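Local coordinates for uncharacterized protein (Thermus thermophilus, PDB 2DBS) that is of unknown function, belongs to the DUF5647 family and pairs with a second copy of itself through a continuous beta-sheet, at residues L11-L24 against Y65-L77. Numbering follows the deposited sequence.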
ATOM      1  N   LEU B  11      13.175  -4.293  -9.180  1.00 47.02           N
ATOM      2  CA  LEU B  11      12.714  -3.293  -8.230  1.00 46.70           C
ATOM      3  C   LEU B  11      13.065  -3.642  -6.788  1.00 46.16           C
ATOM      4  O   LEU B  11      13.239  -2.756  -5.946  1.00 45.55           O
ATOM      5  CB  LEU B  11      11.199  -3.090  -8.357  1.00 47.08           C
ATOM      6  CG  LEU B  11      10.677  -2.287  -9.553  1.00 45.99           C
ATOM      7  CD1 LEU B  11       9.167  -2.120  -9.416  1.00 46.81           C
ATOM      8  CD2 LEU B  11      11.352  -0.927  -9.607  1.00 46.22           C
ATOM      9  N   ASP B  12      13.170  -4.932  -6.497  1.00 46.67           N
ATOM     10  CA  ASP B  12      13.494  -5.347  -5.146  1.00 46.11           C
ATOM     11  C   ASP B  12      14.943  -4.989  -4.933  1.00 45.63           C
ATOM     12  O   ASP B  12      15.364  -4.675  -3.820  1.00 45.66           O
ATOM     13  CB  ASP B  12      13.301  -6.842  -4.975  1.00 49.13           C
ATOM     14  CG  ASP B  12      13.177  -7.235  -3.521  1.00 52.94           C
ATOM     15  OD1 ASP B  12      14.046  -6.825  -2.713  1.00 54.97           O
ATOM     16  OD2 ASP B  12      12.207  -7.951  -3.185  1.00 55.52           O
ATOM     17  N   GLY B  13      15.704  -5.034  -6.021  1.00 44.44           N
ATOM     18  CA  GLY B  13      17.104  -4.690  -5.945  1.00 42.94           C
ATOM     19  C   GLY B  13      17.210  -3.235  -5.554  1.00 41.31           C
ATOM     20  O   GLY B  13      17.886  -2.907  -4.577  1.00 42.05           O
ATOM     21  N   VAL B  14      16.525  -2.371  -6.305  1.00 39.93           N
ATOM     22  CA  VAL B  14      16.553  -0.929  -6.045  1.00 36.78           C
ATOM     23  C   VAL B  14      16.117  -0.622  -4.623  1.00 35.71           C
ATOM     24  O   VAL B  14      16.599   0.335  -4.014  1.00 33.82           O
ATOM     25  CB  VAL B  14      15.641  -0.161  -7.013  1.00 35.98           C
ATOM     26  CG1 VAL B  14      15.830   1.348  -6.808  1.00 37.42           C
ATOM     27  CG2 VAL B  14      15.946  -0.569  -8.442  1.00 33.04           C
ATOM     28  N   LEU B  15      15.212  -1.446  -4.101  1.00 35.85           N
ATOM     29  CA  LEU B  15      14.710  -1.277  -2.741  1.00 35.91           C
ATOM     30  C   LEU B  15      15.802  -1.517  -1.710  1.00 36.60           C
ATOM     31  O   LEU B  15      15.959  -0.730  -0.785  1.00 35.20           O
ATOM     32  CB  LEU B  15      13.542  -2.226  -2.480  1.00 35.03           C
ATOM     33  CG  LEU B  15      12.922  -2.147  -1.088  1.00 35.77           C
ATOM     34  CD1 LEU B  15      12.166  -0.838  -0.876  1.00 36.03           C
ATOM     35  CD2 LEU B  15      11.979  -3.298  -0.932  1.00 37.36           C
HETATM   36  N   MSE B  16      16.566  -2.594  -1.864  1.00 39.43           N
HETATM   37  CA  MSE B  16      17.626  -2.867  -0.898  1.00 41.84           C
HETATM   38  C   MSE B  16      18.766  -1.846  -0.917  1.00 41.01           C
HETATM   39  O   MSE B  16      19.384  -1.601   0.119  1.00 40.06           O
HETATM   40  CB  MSE B  16      18.191  -4.288  -1.058  1.00 46.60           C
HETATM   41  CG  MSE B  16      19.126  -4.704   0.115  1.00 51.48           C
HETATM   42 SE   MSE B  16      18.423  -4.442   2.005  1.00 59.53          SE
HETATM   43  CE  MSE B  16      16.506  -4.420   1.635  1.00 57.18           C
ATOM     44  N   GLN B  17      19.047  -1.253  -2.074  1.00 39.93           N
ATOM     45  CA  GLN B  17      20.093  -0.232  -2.142  1.00 40.48           C
ATOM     46  C   GLN B  17      19.711   0.896  -1.189  1.00 39.32           C
ATOM     47  O   GLN B  17      20.564   1.455  -0.496  1.00 39.47           O
ATOM     48  CB  GLN B  17      20.239   0.287  -3.574  1.00 41.56           C
ATOM     49  CG  GLN B  17      20.688  -0.812  -4.526  1.00 44.69           C
ATOM     50  CD  GLN B  17      20.981  -0.310  -5.916  1.00 46.60           C
ATOM     51  OE1 GLN B  17      21.724   0.656  -6.078  1.00 49.85           O
ATOM     52  NE2 GLN B  17      20.415  -0.969  -6.933  1.00 45.33           N
ATOM     53  N   TYR B  18      18.415   1.203  -1.150  1.00 38.55           N
ATOM     54  CA  TYR B  18      17.866   2.233  -0.272  1.00 37.45           C
ATOM     55  C   TYR B  18      17.865   1.759   1.175  1.00 38.89           C
ATOM     56  O   TYR B  18      18.296   2.471   2.072  1.00 39.06           O
ATOM     57  CB  TYR B  18      16.439   2.566  -0.691  1.00 36.45           C
ATOM     58  CG  TYR B  18      16.315   3.672  -1.714  1.00 34.00           C
ATOM     59  CD1 TYR B  18      16.250   5.008  -1.317  1.00 32.36           C
ATOM     60  CD2 TYR B  18      16.236   3.386  -3.080  1.00 31.39           C
ATOM     61  CE1 TYR B  18      16.101   6.034  -2.264  1.00 30.75           C
ATOM     62  CE2 TYR B  18      16.093   4.406  -4.023  1.00 29.37           C
ATOM     63  CZ  TYR B  18      16.025   5.723  -3.608  1.00 27.83           C
ATOM     64  OH  TYR B  18      15.886   6.735  -4.525  1.00 28.37           O
ATOM     65  N   LEU B  19      17.372   0.553   1.406  1.00 40.17           N
ATOM     66  CA  LEU B  19      17.341   0.028   2.759  1.00 43.08           C
ATOM     67  C   LEU B  19      18.745   0.002   3.345  1.00 43.17           C
ATOM     68  O   LEU B  19      18.946   0.300   4.524  1.00 43.97           O
ATOM     69  CB  LEU B  19      16.722  -1.369   2.759  1.00 44.90           C
ATOM     70  CG  LEU B  19      15.199  -1.354   2.907  1.00 45.62           C
ATOM     71  CD1 LEU B  19      14.876  -1.044   4.350  1.00 47.64           C
ATOM     72  CD2 LEU B  19      14.557  -0.310   1.990  1.00 45.58           C
ATOM     73  N   LEU B  20      19.715  -0.335   2.507  1.00 42.82           N
ATOM     74  CA  LEU B  20      21.096  -0.379   2.942  1.00 44.01           C
ATOM     75  C   LEU B  20      21.779   0.988   2.869  1.00 46.63           C
ATOM     76  O   LEU B  20      21.891   1.694   3.887  1.00 48.02           O
ATOM     77  CB  LEU B  20      21.880  -1.388   2.108  1.00 40.88           C
ATOM     78  CG  LEU B  20      21.494  -2.836   2.364  1.00 39.19           C
ATOM     79  CD1 LEU B  20      22.258  -3.705   1.415  1.00 37.51           C
ATOM     80  CD2 LEU B  20      21.770  -3.222   3.823  1.00 38.74           C
ATOM     81  N   GLU B  21      22.226   1.374   1.674  1.00 48.21           N
ATOM     82  CA  GLU B  21      22.915   2.655   1.509  1.00 49.16           C
ATOM     83  C   GLU B  21      22.023   3.893   1.696  1.00 49.50           C
ATOM     84  O   GLU B  21      22.171   4.915   1.022  1.00 50.78           O
ATOM     85  CB  GLU B  21      23.646   2.676   0.159  1.00 48.16           C
ATOM     86  CG  GLU B  21      24.803   1.701   0.133  1.00 48.37           C
ATOM     87  CD  GLU B  21      25.788   1.968  -0.971  1.00 50.22           C
ATOM     88  OE1 GLU B  21      25.410   1.830  -2.157  1.00 51.16           O
ATOM     89  OE2 GLU B  21      26.949   2.314  -0.647  1.00 52.10           O
ATOM     90  N   ALA B  22      21.098   3.785   2.641  1.00 49.40           N
ATOM     91  CA  ALA B  22      20.194   4.870   2.975  1.00 49.73           C
ATOM     92  C   ALA B  22      19.599   4.639   4.372  1.00 50.23           C
ATOM     93  O   ALA B  22      18.599   5.272   4.745  1.00 50.05           O
ATOM     94  CB  ALA B  22      19.091   4.986   1.938  1.00 49.63           C
ATOM     95  N   ASP B  23      20.220   3.724   5.128  1.00 49.55           N
ATOM     96  CA  ASP B  23      19.816   3.401   6.503  1.00 48.96           C
ATOM     97  C   ASP B  23      18.298   3.270   6.705  1.00 48.76           C
ATOM     98  O   ASP B  23      17.689   4.017   7.474  1.00 48.25           O
ATOM     99  CB  ASP B  23      20.388   4.474   7.454  1.00 49.82           C
ATOM    100  CG  ASP B  23      19.998   4.260   8.922  1.00 50.17           C
ATOM    101  OD1 ASP B  23      20.321   5.134   9.762  1.00 47.89           O
ATOM    102  OD2 ASP B  23      19.373   3.225   9.239  1.00 53.51           O
ATOM    103  N   LEU B  24      17.686   2.306   6.033  1.00 47.57           N
ATOM    104  CA  LEU B  24      16.248   2.124   6.163  1.00 47.04           C
ATOM    105  C   LEU B  24      15.946   0.811   6.877  1.00 48.02           C
ATOM    106  O   LEU B  24      14.905   0.662   7.531  1.00 47.89           O
ATOM    107  CB  LEU B  24      15.613   2.153   4.773  1.00 44.87           C
ATOM    108  CG  LEU B  24      14.463   3.130   4.546  1.00 43.72           C
ATOM    109  CD1 LEU B  24      14.774   4.467   5.181  1.00 42.75           C
ATOM    110  CD2 LEU B  24      14.219   3.273   3.054  1.00 42.81           C
ATOM    111  N   TYR B  65       4.899  -3.086   2.733  1.00 29.74           N
ATOM    112  CA  TYR B  65       4.538  -2.568   1.431  1.00 28.80           C
ATOM    113  C   TYR B  65       5.522  -1.503   1.013  1.00 28.08           C
ATOM    114  O   TYR B  65       5.757  -0.573   1.756  1.00 26.94           O
ATOM    115  CB  TYR B  65       3.132  -1.959   1.474  1.00 30.72           C
ATOM    116  CG  TYR B  65       2.042  -2.967   1.238  1.00 32.28           C
ATOM    117  CD1 TYR B  65       1.652  -3.846   2.244  1.00 33.39           C
ATOM    118  CD2 TYR B  65       1.475  -3.114  -0.032  1.00 31.66           C
ATOM    119  CE1 TYR B  65       0.728  -4.860   1.989  1.00 35.19           C
ATOM    120  CE2 TYR B  65       0.563  -4.112  -0.297  1.00 32.22           C
ATOM    121  CZ  TYR B  65       0.197  -4.983   0.711  1.00 33.92           C
ATOM    122  OH  TYR B  65      -0.678  -5.998   0.437  1.00 34.49           O
ATOM    123  N   ALA B  66       6.083  -1.639  -0.183  1.00 27.28           N
ATOM    124  CA  ALA B  66       7.023  -0.676  -0.706  1.00 25.39           C
ATOM    125  C   ALA B  66       6.360  -0.050  -1.912  1.00 25.69           C
ATOM    126  O   ALA B  66       6.271  -0.675  -2.964  1.00 26.28           O
ATOM    127  CB  ALA B  66       8.294  -1.372  -1.109  1.00 27.00           C
ATOM    128  N   LEU B  67       5.873   1.179  -1.753  1.00 25.32           N
ATOM    129  CA  LEU B  67       5.202   1.896  -2.846  1.00 24.88           C
ATOM    130  C   LEU B  67       6.233   2.539  -3.762  1.00 24.84           C
ATOM    131  O   LEU B  67       7.010   3.383  -3.336  1.00 22.80           O
ATOM    132  CB  LEU B  67       4.251   2.959  -2.302  1.00 23.37           C
ATOM    133  CG  LEU B  67       3.082   2.458  -1.444  1.00 25.03           C
ATOM    134  CD1 LEU B  67       2.304   3.636  -0.863  1.00 24.26           C
ATOM    135  CD2 LEU B  67       2.170   1.582  -2.282  1.00 23.58           C
ATOM    136  N   PHE B  68       6.216   2.116  -5.023  1.00 25.69           N
ATOM    137  CA  PHE B  68       7.154   2.564  -6.028  1.00 27.17           C
ATOM    138  C   PHE B  68       6.587   3.535  -7.031  1.00 30.04           C
ATOM    139  O   PHE B  68       5.413   3.474  -7.382  1.00 31.26           O
ATOM    140  CB  PHE B  68       7.711   1.359  -6.799  1.00 26.79           C
ATOM    141  CG  PHE B  68       8.807   0.622  -6.075  1.00 28.26           C
ATOM    142  CD1 PHE B  68       8.553  -0.039  -4.877  1.00 27.33           C
ATOM    143  CD2 PHE B  68      10.108   0.634  -6.568  1.00 26.73           C
ATOM    144  CE1 PHE B  68       9.570  -0.662  -4.196  1.00 26.30           C
ATOM    145  CE2 PHE B  68      11.132   0.011  -5.887  1.00 26.48           C
ATOM    146  CZ  PHE B  68      10.865  -0.637  -4.702  1.00 26.62           C
ATOM    147  N   LEU B  69       7.449   4.432  -7.493  1.00 31.81           N
ATOM    148  CA  LEU B  69       7.120   5.418  -8.514  1.00 33.74           C
ATOM    149  C   LEU B  69       8.339   5.551  -9.421  1.00 35.32           C
ATOM    150  O   LEU B  69       9.474   5.606  -8.934  1.00 34.95           O
ATOM    151  CB  LEU B  69       6.820   6.782  -7.907  1.00 35.07           C
ATOM    152  CG  LEU B  69       5.367   7.232  -7.994  1.00 34.59           C
ATOM    153  CD1 LEU B  69       5.296   8.706  -7.656  1.00 32.23           C
ATOM    154  CD2 LEU B  69       4.818   6.956  -9.393  1.00 33.81           C
ATOM    155  N   GLN B  70       8.089   5.604 -10.732  1.00 35.97           N
ATOM    156  CA  GLN B  70       9.130   5.727 -11.755  1.00 35.60           C
ATOM    157  C   GLN B  70      10.363   4.859 -11.420  1.00 34.95           C
ATOM    158  O   GLN B  70      11.517   5.296 -11.509  1.00 34.85           O
ATOM    159  CB  GLN B  70       9.529   7.210 -11.942  1.00 38.09           C
ATOM    160  CG  GLN B  70       8.357   8.230 -12.067  1.00 38.46           C
ATOM    161  CD  GLN B  70       7.561   8.107 -13.366  1.00 39.61           C
ATOM    162  OE1 GLN B  70       8.135   7.898 -14.438  1.00 39.00           O
ATOM    163  NE2 GLN B  70       6.238   8.254 -13.274  1.00 39.86           N
ATOM    164  N   GLY B  71      10.092   3.626 -11.007  1.00 33.65           N
ATOM    165  CA  GLY B  71      11.150   2.688 -10.711  1.00 31.38           C
ATOM    166  C   GLY B  71      11.924   2.850  -9.432  1.00 30.57           C
ATOM    167  O   GLY B  71      12.996   2.269  -9.298  1.00 29.66           O
ATOM    168  N   ARG B  72      11.414   3.629  -8.488  1.00 29.82           N
ATOM    169  CA  ARG B  72      12.126   3.779  -7.227  1.00 29.50           C
ATOM    170  C   ARG B  72      11.147   3.813  -6.057  1.00 28.30           C
ATOM    171  O   ARG B  72       9.973   4.135  -6.233  1.00 29.80           O
ATOM    172  CB  ARG B  72      13.045   5.025  -7.276  1.00 29.95           C
ATOM    173  CG  ARG B  72      12.531   6.334  -6.685  1.00 32.26           C
ATOM    174  CD  ARG B  72      11.450   7.012  -7.542  1.00 34.95           C
ATOM    175  NE  ARG B  72      11.835   7.191  -8.943  1.00 35.82           N
ATOM    176  CZ  ARG B  72      12.896   7.878  -9.366  1.00 35.38           C
ATOM    177  NH1 ARG B  72      13.705   8.477  -8.497  1.00 34.01           N
ATOM    178  NH2 ARG B  72      13.149   7.952 -10.670  1.00 34.08           N
ATOM    179  N   PRO B  73      11.596   3.410  -4.862  1.00 26.92           N
ATOM    180  CA  PRO B  73      10.689   3.431  -3.711  1.00 26.63           C
ATOM    181  C   PRO B  73      10.415   4.849  -3.251  1.00 26.23           C
ATOM    182  O   PRO B  73      11.320   5.681  -3.205  1.00 24.62           O
ATOM    183  CB  PRO B  73      11.431   2.605  -2.659  1.00 27.08           C
ATOM    184  CG  PRO B  73      12.873   2.767  -3.050  1.00 27.15           C
ATOM    185  CD  PRO B  73      12.826   2.663  -4.549  1.00 27.57           C
ATOM    186  N   ILE B  74       9.152   5.115  -2.930  1.00 26.67           N
ATOM    187  CA  ILE B  74       8.722   6.431  -2.465  1.00 27.00           C
ATOM    188  C   ILE B  74       8.240   6.358  -0.996  1.00 27.36           C
ATOM    189  O   ILE B  74       8.370   7.319  -0.245  1.00 27.22           O
ATOM    190  CB  ILE B  74       7.616   7.005  -3.406  1.00 25.74           C
ATOM    191  CG1 ILE B  74       8.185   7.163  -4.811  1.00 25.35           C
ATOM    192  CG2 ILE B  74       7.149   8.349  -2.933  1.00 23.69           C
ATOM    193  CD1 ILE B  74       9.401   8.061  -4.863  1.00 27.17           C
ATOM    194  N   ARG B  75       7.715   5.213  -0.579  1.00 27.02           N
ATOM    195  CA  ARG B  75       7.268   5.070   0.795  1.00 26.15           C
ATOM    196  C   ARG B  75       7.093   3.612   1.202  1.00 24.59           C
ATOM    197  O   ARG B  75       6.803   2.764   0.368  1.00 23.09           O
ATOM    198  CB  ARG B  75       5.958   5.837   1.002  1.00 27.90           C
ATOM    199  CG  ARG B  75       5.308   5.584   2.347  1.00 28.02           C
ATOM    200  CD  ARG B  75       4.028   6.367   2.490  1.00 30.89           C
ATOM    201  NE  ARG B  75       4.271   7.761   2.828  1.00 32.65           N
ATOM    202  CZ  ARG B  75       3.332   8.703   2.825  1.00 33.63           C
ATOM    203  NH1 ARG B  75       2.087   8.399   2.498  1.00 31.46           N
ATOM    204  NH2 ARG B  75       3.643   9.956   3.146  1.00 34.89           N
ATOM    205  N   LEU B  76       7.282   3.335   2.492  1.00 24.50           N
ATOM    206  CA  LEU B  76       7.132   1.993   3.041  1.00 25.07           C
ATOM    207  C   LEU B  76       6.025   1.997   4.114  1.00 26.50           C
ATOM    208  O   LEU B  76       6.035   2.838   5.007  1.00 26.41           O
ATOM    209  CB  LEU B  76       8.449   1.518   3.671  1.00 25.15           C
ATOM    210  CG  LEU B  76       9.778   1.398   2.905  1.00 24.76           C
ATOM    211  CD1 LEU B  76      10.730   0.629   3.775  1.00 25.75           C
ATOM    212  CD2 LEU B  76       9.635   0.646   1.600  1.00 26.74           C
ATOM    213  N   LEU B  77       5.072   1.067   4.018  1.00 27.32           N
ATOM    214  CA  LEU B  77       3.967   0.968   4.977  1.00 28.25           C
ATOM    215  C   LEU B  77       4.226  -0.254   5.839  1.00 30.39           C
ATOM    216  O   LEU B  77       4.265  -1.373   5.331  1.00 30.70           O
ATOM    217  CB  LEU B  77       2.642   0.804   4.230  1.00 26.72           C
ATOM    218  CG  LEU B  77       2.526   1.756   3.034  1.00 27.08           C
ATOM    219  CD1 LEU B  77       1.524   1.266   2.038  1.00 25.82           C
ATOM    220  CD2 LEU B  77       2.169   3.151   3.534  1.00 30.21           C
TER
HETATM  221  O   HOH W   1      12.973   7.711  -3.672  1.00 16.55           O
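Helix 11-20, packed through L11, V14, L15, Y18 and L19, lies across the hairpin of strands 65-69 and 72-77, its axis passing 7.8 Å from that of 72-77 at -59°, with L15 and P73 nearest in backbone register. P73 is the hairpin residue that presses against the helix. Its CG sits over one face of the Y18 ring, 3.8 Å from the centroid and 28° off the ring normal, a CH-pi contact, while CB reaches L15 CD1 and CD rests against V14 CG1. L15 extends CD1 to 3.9 Å from A66 CB and 3.8 Å from L76 CD2, a reach it owes to a CG that stands anti to the backbone N (chi1 -180°). The F68 ring takes L15 CB at its edge, P73 N lies above one face, and L11 runs alongside the ring the opposite way, L11 CD2 lying 3.6 Å from F68 CD2. L11 CD2 also meets G71 O, in the type I' turn from L69 to R72. L19 and L24, beside the Schellman motif ending the helix, touch L76 CD1 more loosely. One water joins Y18 OH, at 3.2 Å, to P73 O, to which it donates at 2.7 Å. Without the ring, as with an alanine here, P73 CG would probably lose its aromatic face and the water its phenolic partner. V85 of the second subunit packs on Y18. Helix 8-20 is thus laid on a face of the mixed sheet, L11 also touching L36 and P38 of strand 33-38; with no direct polar bond between the segments, its seating rests on shape fit and buried apolar surface.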